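Local atomic coordinates of lipocalin AI-4 (Rhodnius prolixus, PDB entry 5H9K), a protein that binds cysteinyl leukotrienes and, as a salivary lipocalin of a blood-feeding insect, probably sequesters these host mediators at the bite. Residues S93-V98 with L108-L113; T8-L13 with S116-D121. All coordinates share one frame; numbering follows the deposited sequence.

Interaction 1 (S93-V98 with L108-L113); sequences SYMAVV and LYRCGL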
ATOM      1  N   SER A  93      -0.672   7.766  -7.024  1.00  9.82           N
ATOM      2  CA  SER A  93      -0.222   6.429  -6.692  1.00 10.38           C
ATOM      3  C   SER A  93      -1.424   5.497  -6.628  1.00 10.43           C
ATOM      4  O   SER A  93      -2.427   5.829  -5.987  1.00 13.46           O
ATOM      5  CB  SER A  93       0.520   6.447  -5.354  1.00 17.79           C
ATOM      6  OG  SER A  93       1.081   5.189  -5.051  1.00 21.33           O
ATOM      7  N   TYR A  94      -1.335   4.334  -7.263  1.00  8.45           N
ATOM      8  CA  TYR A  94      -2.420   3.354  -7.184  1.00  9.37           C
ATOM      9  C   TYR A  94      -2.094   2.297  -6.142  1.00  8.20           C
ATOM     10  O   TYR A  94      -0.956   1.822  -6.074  1.00 10.53           O
ATOM     11  CB  TYR A  94      -2.666   2.685  -8.538  1.00 10.62           C
ATOM     12  CG  TYR A  94      -3.106   3.656  -9.606  1.00 10.69           C
ATOM     13  CD1 TYR A  94      -2.185   4.474 -10.243  1.00 10.98           C
ATOM     14  CD2 TYR A  94      -4.445   3.769  -9.967  1.00 12.87           C
ATOM     15  CE1 TYR A  94      -2.575   5.370 -11.208  1.00 14.68           C
ATOM     16  CE2 TYR A  94      -4.842   4.667 -10.935  1.00 14.41           C
ATOM     17  CZ  TYR A  94      -3.899   5.458 -11.549  1.00 14.49           C
ATOM     18  OH  TYR A  94      -4.271   6.358 -12.525  1.00 21.03           O
ATOM     19  N   MET A  95      -3.073   1.928  -5.325  1.00  7.83           N
ATOM     20  CA  MET A  95      -2.853   0.877  -4.341  1.00  7.03           C
ATOM     21  C   MET A  95      -4.081   0.015  -4.201  1.00  8.26           C
ATOM     22  O   MET A  95      -5.209   0.496  -4.344  1.00  8.77           O
ATOM     23  CB  MET A  95      -2.496   1.442  -2.958  1.00  9.45           C
ATOM     24  CG  MET A  95      -1.484   2.589  -2.930  1.00 12.98           C
ATOM     25  SD  MET A  95      -1.106   3.203  -1.264  1.00 21.89           S
ATOM     26  CE  MET A  95       0.120   2.007  -0.839  1.00 20.51           C
ATOM     27  N   ALA A  96      -3.844  -1.250  -3.890  1.00  7.31           N
ATOM     28  CA  ALA A  96      -4.900  -2.192  -3.593  1.00  6.95           C
ATOM     29  C   ALA A  96      -4.532  -2.922  -2.328  1.00  5.28           C
ATOM     30  O   ALA A  96      -3.374  -3.294  -2.145  1.00  5.70           O
ATOM     31  CB  ALA A  96      -5.085  -3.186  -4.730  1.00  7.73           C
ATOM     32  N   VAL A  97      -5.515  -3.150  -1.468  1.00  6.09           N
ATOM     33  CA  VAL A  97      -5.303  -4.011  -0.312  1.00  5.96           C
ATOM     34  C   VAL A  97      -5.566  -5.449  -0.767  1.00  5.86           C
ATOM     35  O   VAL A  97      -6.705  -5.844  -1.039  1.00  8.57           O
ATOM     36  CB  VAL A  97      -6.184  -3.622   0.889  1.00  5.80           C
ATOM     37  CG1 VAL A  97      -5.924  -4.570   2.037  1.00  7.27           C
ATOM     38  CG2 VAL A  97      -5.877  -2.185   1.325  1.00  7.55           C
ATOM     39  N   VAL A  98      -4.500  -6.221  -0.873  1.00  5.47           N
ATOM     40  CA  VAL A  98      -4.591  -7.587  -1.362  1.00  6.63           C
ATOM     41  C   VAL A  98      -5.254  -8.482  -0.320  1.00  6.76           C
ATOM     42  O   VAL A  98      -6.127  -9.300  -0.643  1.00  7.71           O
ATOM     43  CB  VAL A  98      -3.211  -8.127  -1.711  1.00  5.92           C
ATOM     44  CG1 VAL A  98      -3.310  -9.583  -2.180  1.00  8.34           C
ATOM     45  CG2 VAL A  98      -2.579  -7.248  -2.778  1.00  8.43           C
ATOM     46  N   LEU A 108      -0.399  -4.831   0.817  1.00  4.96           N
ATOM     47  CA  LEU A 108      -0.800  -3.899  -0.232  1.00  5.12           C
ATOM     48  C   LEU A 108       0.058  -4.057  -1.463  1.00  6.18           C
ATOM     49  O   LEU A 108       1.219  -4.458  -1.388  1.00  6.07           O
ATOM     50  CB  LEU A 108      -0.724  -2.447   0.241  1.00  6.60           C
ATOM     51  CG  LEU A 108      -1.866  -1.952   1.131  1.00  6.51           C
ATOM     52  CD1 LEU A 108      -1.805  -2.547   2.515  1.00 12.62           C
ATOM     53  CD2 LEU A 108      -1.866  -0.434   1.213  1.00 11.94           C
ATOM     54  N   TYR A 109      -0.535  -3.735  -2.607  1.00  5.88           N
ATOM     55  CA  TYR A 109       0.186  -3.599  -3.860  1.00  6.63           C
ATOM     56  C   TYR A 109       0.161  -2.128  -4.256  1.00  6.78           C
ATOM     57  O   TYR A 109      -0.892  -1.496  -4.166  1.00  7.64           O
ATOM     58  CB  TYR A 109      -0.457  -4.489  -4.925  1.00  7.81           C
ATOM     59  CG  TYR A 109       0.148  -4.340  -6.295  1.00  8.91           C
ATOM     60  CD1 TYR A 109       1.471  -4.700  -6.549  1.00  9.67           C
ATOM     61  CD2 TYR A 109      -0.621  -3.874  -7.359  1.00  9.62           C
ATOM     62  CE1 TYR A 109       2.015  -4.574  -7.819  1.00 10.95           C
ATOM     63  CE2 TYR A 109      -0.096  -3.760  -8.623  1.00 11.30           C
ATOM     64  CZ  TYR A 109       1.227  -4.091  -8.848  1.00 11.42           C
ATOM     65  OH  TYR A 109       1.735  -3.964 -10.124  1.00 12.97           O
ATOM     66  N   ARG A 110       1.299  -1.588  -4.683  1.00  6.62           N
ATOM     67  CA  ARG A 110       1.376  -0.182  -5.081  1.00  6.60           C
ATOM     68  C   ARG A 110       1.960  -0.025  -6.468  1.00  7.50           C
ATOM     69  O   ARG A 110       2.937  -0.690  -6.798  1.00  8.33           O
ATOM     70  CB  ARG A 110       2.225   0.602  -4.086  1.00  8.67           C
ATOM     71  CG  ARG A 110       2.439   2.093  -4.423  1.00  8.73           C
ATOM     72  CD  ARG A 110       3.385   2.763  -3.398  1.00 11.61           C
ATOM     73  NE  ARG A 110       4.754   2.261  -3.500  1.00 13.79           N
ATOM     74  CZ  ARG A 110       5.664   2.335  -2.530  1.00 14.58           C
ATOM     75  NH1 ARG A 110       5.344   2.891  -1.364  1.00 13.90           N
ATOM     76  NH2 ARG A 110       6.888   1.847  -2.721  1.00 16.23           N
ATOM     77  N   CYS A 111       1.352   0.859  -7.260  1.00  7.77           N
ATOM     78  CA  CYS A 111       1.836   1.258  -8.580  1.00  9.25           C
ATOM     79  C   CYS A 111       2.073   2.743  -8.641  1.00  8.79           C
ATOM     80  O   CYS A 111       1.195   3.514  -8.280  1.00 10.13           O
ATOM     81  CB  CYS A 111       0.823   0.912  -9.665  1.00 10.45           C
ATOM     82  SG  CYS A 111       0.557  -0.817  -9.861  1.00 12.21           S
ATOM     83  N   GLY A 112       3.241   3.145  -9.121  1.00  9.42           N
ATOM     84  CA  GLY A 112       3.513   4.549  -9.362  1.00  9.91           C
ATOM     85  C   GLY A 112       2.866   5.028 -10.641  1.00 10.89           C
ATOM     86  O   GLY A 112       2.251   4.247 -11.389  1.00 12.14           O
ATOM     87  N   LEU A 113       3.017   6.318 -10.906  1.00 11.42           N
ATOM     88  CA  LEU A 113       2.499   6.906 -12.131  1.00 12.39           C
ATOM     89  C   LEU A 113       3.417   8.022 -12.576  1.00 13.33           C
ATOM     90  O   LEU A 113       3.765   8.905 -11.794  1.00 14.20           O
ATOM     91  CB  LEU A 113       1.070   7.446 -11.945  1.00 13.11           C
ATOM     92  CG  LEU A 113       0.415   7.993 -13.224  1.00 14.21           C
ATOM     93  CD1 LEU A 113       0.107   6.885 -14.230  1.00 16.55           C
ATOM     94  CD2 LEU A 113      -0.841   8.805 -12.913  1.00 17.29           C
TER
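Tyr94 and Cys111 face each other as a hydrogen-bonded antiparallel pair: Tyr94 N gives to Cys111 O and Cys111 N to Tyr94 O, both bonds 2.8 Å long. Ala96 and Tyr109 repeat this two residues on, with Tyr109 N 2.9 Å from Ala96 O. In the non-hydrogen-bonded pair between them, Met95 and Arg110, weaker CA-H...O contacts supplement the ladder, Met95 CA lying 3.1 Å from Tyr109 O.

The side chains sort onto two faces. On that of Met95 and Leu108, the thioether bends at its last torsion (chi3 84°) and brings CE to 3.8 Å from Leu108 CD2, while Arg110 runs alongside it. The aliphatic part of Arg110 also passes Ser93, with Arg110 CG 3.4 Å from Ser93 OG, and Val97 CG2 rests at 4.0 Å from Leu108 CG. On the other face, the Tyr94 ring turns its edge to Leu113, Tyr94 CE1 standing 4.2 Å from Leu113 CD2. Tyr109, with CG anti to the backbone N (chi1 175°), carries its ring away from strand 93-98; its OH is hydrogen-bonded to Asp121 OD2 and to the backbone N of Asn11.

Further out, Phe26 of helix 23-26 packs on Val97 and Leu108, while Phe81 and Leu124 from the flanking strands meet Met95. This hairpin belongs to the lipocalin beta barrel, and the Met95 face, apolar apart from Arg110, probably looks into its interior. Alternate pairs satisfy their backbones within the hairpin; Ser93, Met95 and Leu108 turn theirs to flanking strands. Tyr94 on Pro7, Tyr109 on Leu13 and Cys111 bridged to Cys10 fasten the N-terminal segment to the wall.

Interaction 2 (T8-L13 with S116-D121); sequences TGCNAL and STTPKD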
ATOM      1  N   THR A   8      -1.254   1.022 -17.675  1.00 15.32           N
ATOM      2  CA  THR A   8      -0.399  -0.041 -18.180  1.00 15.64           C
ATOM      3  C   THR A   8       0.894  -0.021 -17.352  1.00 15.20           C
ATOM      4  O   THR A   8       1.375   1.044 -16.948  1.00 16.36           O
ATOM      5  CB  THR A   8      -0.092   0.125 -19.680  1.00 17.25           C
ATOM      6  OG1 THR A   8       0.650  -1.008 -20.141  1.00 22.41           O
ATOM      7  CG2 THR A   8       0.722   1.394 -19.945  1.00 20.25           C
ATOM      8  N   GLY A   9       1.430  -1.203 -17.078  1.00 15.00           N
ATOM      9  CA  GLY A   9       2.576  -1.337 -16.195  1.00 15.42           C
ATOM     10  C   GLY A   9       2.165  -1.732 -14.785  1.00 13.47           C
ATOM     11  O   GLY A   9       2.980  -2.188 -13.989  1.00 15.74           O
ATOM     12  N   CYS A  10       0.887  -1.551 -14.472  1.00 12.65           N
ATOM     13  CA  CYS A  10       0.369  -1.877 -13.145  1.00 11.51           C
ATOM     14  C   CYS A  10      -0.360  -3.215 -13.226  1.00 12.92           C
ATOM     15  O   CYS A  10      -1.243  -3.397 -14.071  1.00 14.57           O
ATOM     16  CB  CYS A  10      -0.561  -0.763 -12.642  1.00 11.01           C
ATOM     17  SG  CYS A  10      -1.142  -0.929 -10.950  1.00 11.14           S
ATOM     18  N   ASN A  11       0.029  -4.165 -12.384  1.00 11.02           N
ATOM     19  CA  ASN A  11      -0.592  -5.483 -12.411  1.00 12.97           C
ATOM     20  C   ASN A  11      -2.029  -5.419 -11.881  1.00 11.18           C
ATOM     21  O   ASN A  11      -2.273  -4.886 -10.796  1.00 12.41           O
ATOM     22  CB  ASN A  11       0.239  -6.474 -11.599  1.00 14.43           C
ATOM     23  CG  ASN A  11      -0.064  -7.912 -11.957  1.00 18.78           C
ATOM     24  OD1 ASN A  11      -1.215  -8.334 -11.940  1.00 16.14           O
ATOM     25  ND2 ASN A  11       0.969  -8.666 -12.311  1.00 24.61           N
ATOM     26  N   ALA A  12      -2.979  -5.957 -12.640  1.00 13.12           N
ATOM     27  CA  ALA A  12      -4.388  -5.924 -12.245  1.00 12.90           C
ATOM     28  C   ALA A  12      -4.697  -6.911 -11.115  1.00 13.05           C
ATOM     29  O   ALA A  12      -5.761  -6.832 -10.492  1.00 12.51           O
ATOM     30  CB  ALA A  12      -5.270  -6.207 -13.436  1.00 15.28           C
ATOM     31  N   LEU A  13      -3.778  -7.843 -10.873  1.00 11.12           N
ATOM     32  CA  LEU A  13      -3.926  -8.852  -9.818  1.00 12.01           C
ATOM     33  C   LEU A  13      -5.223  -9.646  -9.948  1.00 12.73           C
ATOM     34  O   LEU A  13      -5.901  -9.893  -8.955  1.00 11.46           O
ATOM     35  CB  LEU A  13      -3.869  -8.200  -8.432  1.00 13.15           C
ATOM     36  CG  LEU A  13      -2.617  -7.400  -8.089  1.00 16.43           C
ATOM     37  CD1 LEU A  13      -2.755  -6.744  -6.715  1.00 16.07           C
ATOM     38  CD2 LEU A  13      -1.425  -8.321  -8.140  1.00 16.51           C
ATOM     39  N   SER A 116       1.084   8.872 -18.090  1.00 20.96           N
ATOM     40  CA  SER A 116      -0.059   7.969 -18.195  1.00 24.12           C
ATOM     41  C   SER A 116       0.293   6.508 -17.928  1.00 27.12           C
ATOM     42  O   SER A 116      -0.536   5.621 -18.127  1.00 30.20           O
ATOM     43  CB  SER A 116      -0.695   8.093 -19.575  1.00 24.75           C
ATOM     44  OG  SER A 116       0.269   7.891 -20.593  1.00 32.28           O
ATOM     45  N   THR A 117       1.510   6.246 -17.467  1.00 20.11           N
ATOM     46  CA  THR A 117       1.923   4.863 -17.261  1.00 19.71           C
ATOM     47  C   THR A 117       2.585   4.633 -15.904  1.00 16.05           C
ATOM     48  O   THR A 117       3.124   5.557 -15.280  1.00 14.96           O
ATOM     49  CB  THR A 117       2.893   4.413 -18.359  1.00 30.24           C
ATOM     50  OG1 THR A 117       3.128   3.002 -18.257  1.00 36.03           O
ATOM     51  CG2 THR A 117       4.172   5.117 -18.173  1.00 30.79           C
ATOM     52  N   THR A 118       2.531   3.381 -15.462  1.00 15.35           N
ATOM     53  CA  THR A 118       3.159   2.937 -14.228  1.00 14.00           C
ATOM     54  C   THR A 118       4.593   2.508 -14.505  1.00 17.69           C
ATOM     55  O   THR A 118       4.817   1.560 -15.257  1.00 19.81           O
ATOM     56  CB  THR A 118       2.381   1.766 -13.600  1.00 14.71           C
ATOM     57  OG1 THR A 118       1.135   2.241 -13.076  1.00 13.52           O
ATOM     58  CG2 THR A 118       3.180   1.132 -12.482  1.00 12.69           C
ATOM     59  N   PRO A 119       5.574   3.213 -13.918  1.00 17.07           N
ATOM     60  CA  PRO A 119       6.988   2.902 -14.157  1.00 16.24           C
ATOM     61  C   PRO A 119       7.587   1.907 -13.176  1.00 17.11           C
ATOM     62  O   PRO A 119       8.646   1.341 -13.433  1.00 20.91           O
ATOM     63  CB  PRO A 119       7.664   4.259 -13.987  1.00 16.58           C
ATOM     64  CG  PRO A 119       6.844   4.940 -12.948  1.00 18.72           C
ATOM     65  CD  PRO A 119       5.411   4.469 -13.161  1.00 15.31           C
ATOM     66  N   LYS A 120       6.915   1.701 -12.055  1.00 14.06           N
ATOM     67  CA  LYS A 120       7.489   0.946 -10.957  1.00 19.82           C
ATOM     68  C   LYS A 120       6.358   0.502 -10.042  1.00 14.15           C
ATOM     69  O   LYS A 120       5.350   1.206  -9.924  1.00 12.09           O
ATOM     70  CB  LYS A 120       8.512   1.810 -10.209  1.00 27.26           C
ATOM     71  CG  LYS A 120       9.065   1.200  -8.951  1.00 37.09           C
ATOM     72  CD  LYS A 120       9.841  -0.062  -9.293  1.00 44.85           C
ATOM     73  CE  LYS A 120      10.248  -0.800  -8.039  1.00 51.93           C
ATOM     74  NZ  LYS A 120       9.245  -0.614  -6.968  1.00 51.22           N
ATOM     75  N   ASP A 121       6.495  -0.670  -9.431  1.00 13.33           N
ATOM     76  CA  ASP A 121       5.523  -1.119  -8.441  1.00  9.96           C
ATOM     77  C   ASP A 121       6.199  -1.787  -7.236  1.00  9.26           C
ATOM     78  O   ASP A 121       7.422  -1.906  -7.185  1.00 11.06           O
ATOM     79  CB  ASP A 121       4.479  -2.052  -9.088  1.00 10.92           C
ATOM     80  CG  ASP A 121       5.066  -3.334  -9.655  1.00 13.94           C
ATOM     81  OD1 ASP A 121       6.263  -3.627  -9.450  1.00 14.33           O
ATOM     82  OD2 ASP A 121       4.301  -4.075 -10.310  1.00 12.35           O
TER
HETATM   83  O   HOH W   1      -2.002   3.590 -19.066  1.00 21.73           O
HETATM   84  O   HOH W   2       3.806  -4.582 -13.077  1.00 25.49           O
HETATM   85  O   HOH W   3       5.761  -1.415 -13.963  1.00 42.93           O
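Thr8 O is gripped by two donors from the facing loop, the backbone N of Thr118 at 3.0 Å and the hydroxyl OG1 of Thr117 at 2.9 Å. The first bond is nearly straight and aligned with the carbonyl; the hydroxyl instead approaches from above, 48° out of the carbonyl plane. Thr117 puts OG1 there by holding it anti to its own backbone N (chi1 -171°), where it also lies 3.4 Å from the methyl CG2 of Thr8. A water extends the junction, accepting from Thr8 N and donating to Ser116 O.

Gly9 follows with a positive phi of 99°, passing the chain close against Thr118, whose CG2 is 3.7 Å from Gly9 O. That carbonyl takes a hydrogen bond from each of two waters: one water, 2.7 Å from Gly9 O, also donates to Asp121 OD2, and the other reaches Thr118 O only weakly. The other branch of Thr118, OG1, lies 3.5 Å from Cys10 CB and is hydrogen-bonded to Gly112 O.

The N-terminal segment here runs alongside the loop between barrel strands 105-111 and 121-127, and the disulfide of Cys10 with Cys111 fixes it covalently to the first of these, an arrangement in keeping with the triabin-like lipocalin fold. Asp121, at the start of the second strand, receives Tyr109 OH as well as the bridging water, and forms a salt bridge with Arg37. Beyond Cys10, Asn11 OD1 accepts from Leu13 N at 2.8 Å, an Asx turn; Leu13 then packs against Tyr109 and Phe78.

In the fold
Starting from the N terminus, the chain first passes 8-13, then travels around most of the barrel before 116-121 returns to meet it, so interaction 2 closes a loop of about a hundred residues. Interaction 1 lies wholly within that loop and closes a much shorter one, the hairpin of strands 90-100 and 105-111. The two are nested and do not cross. They also touch directly: the Cys10–Cys111 disulfide and the probable hydrogen bond of Tyr109 to Asp121 run from one to the other, and Pro119 packs on Gly112. A local hairpin in the barrel wall is thereby joined to the N-terminal segment and to the connection leading into strand 121-127.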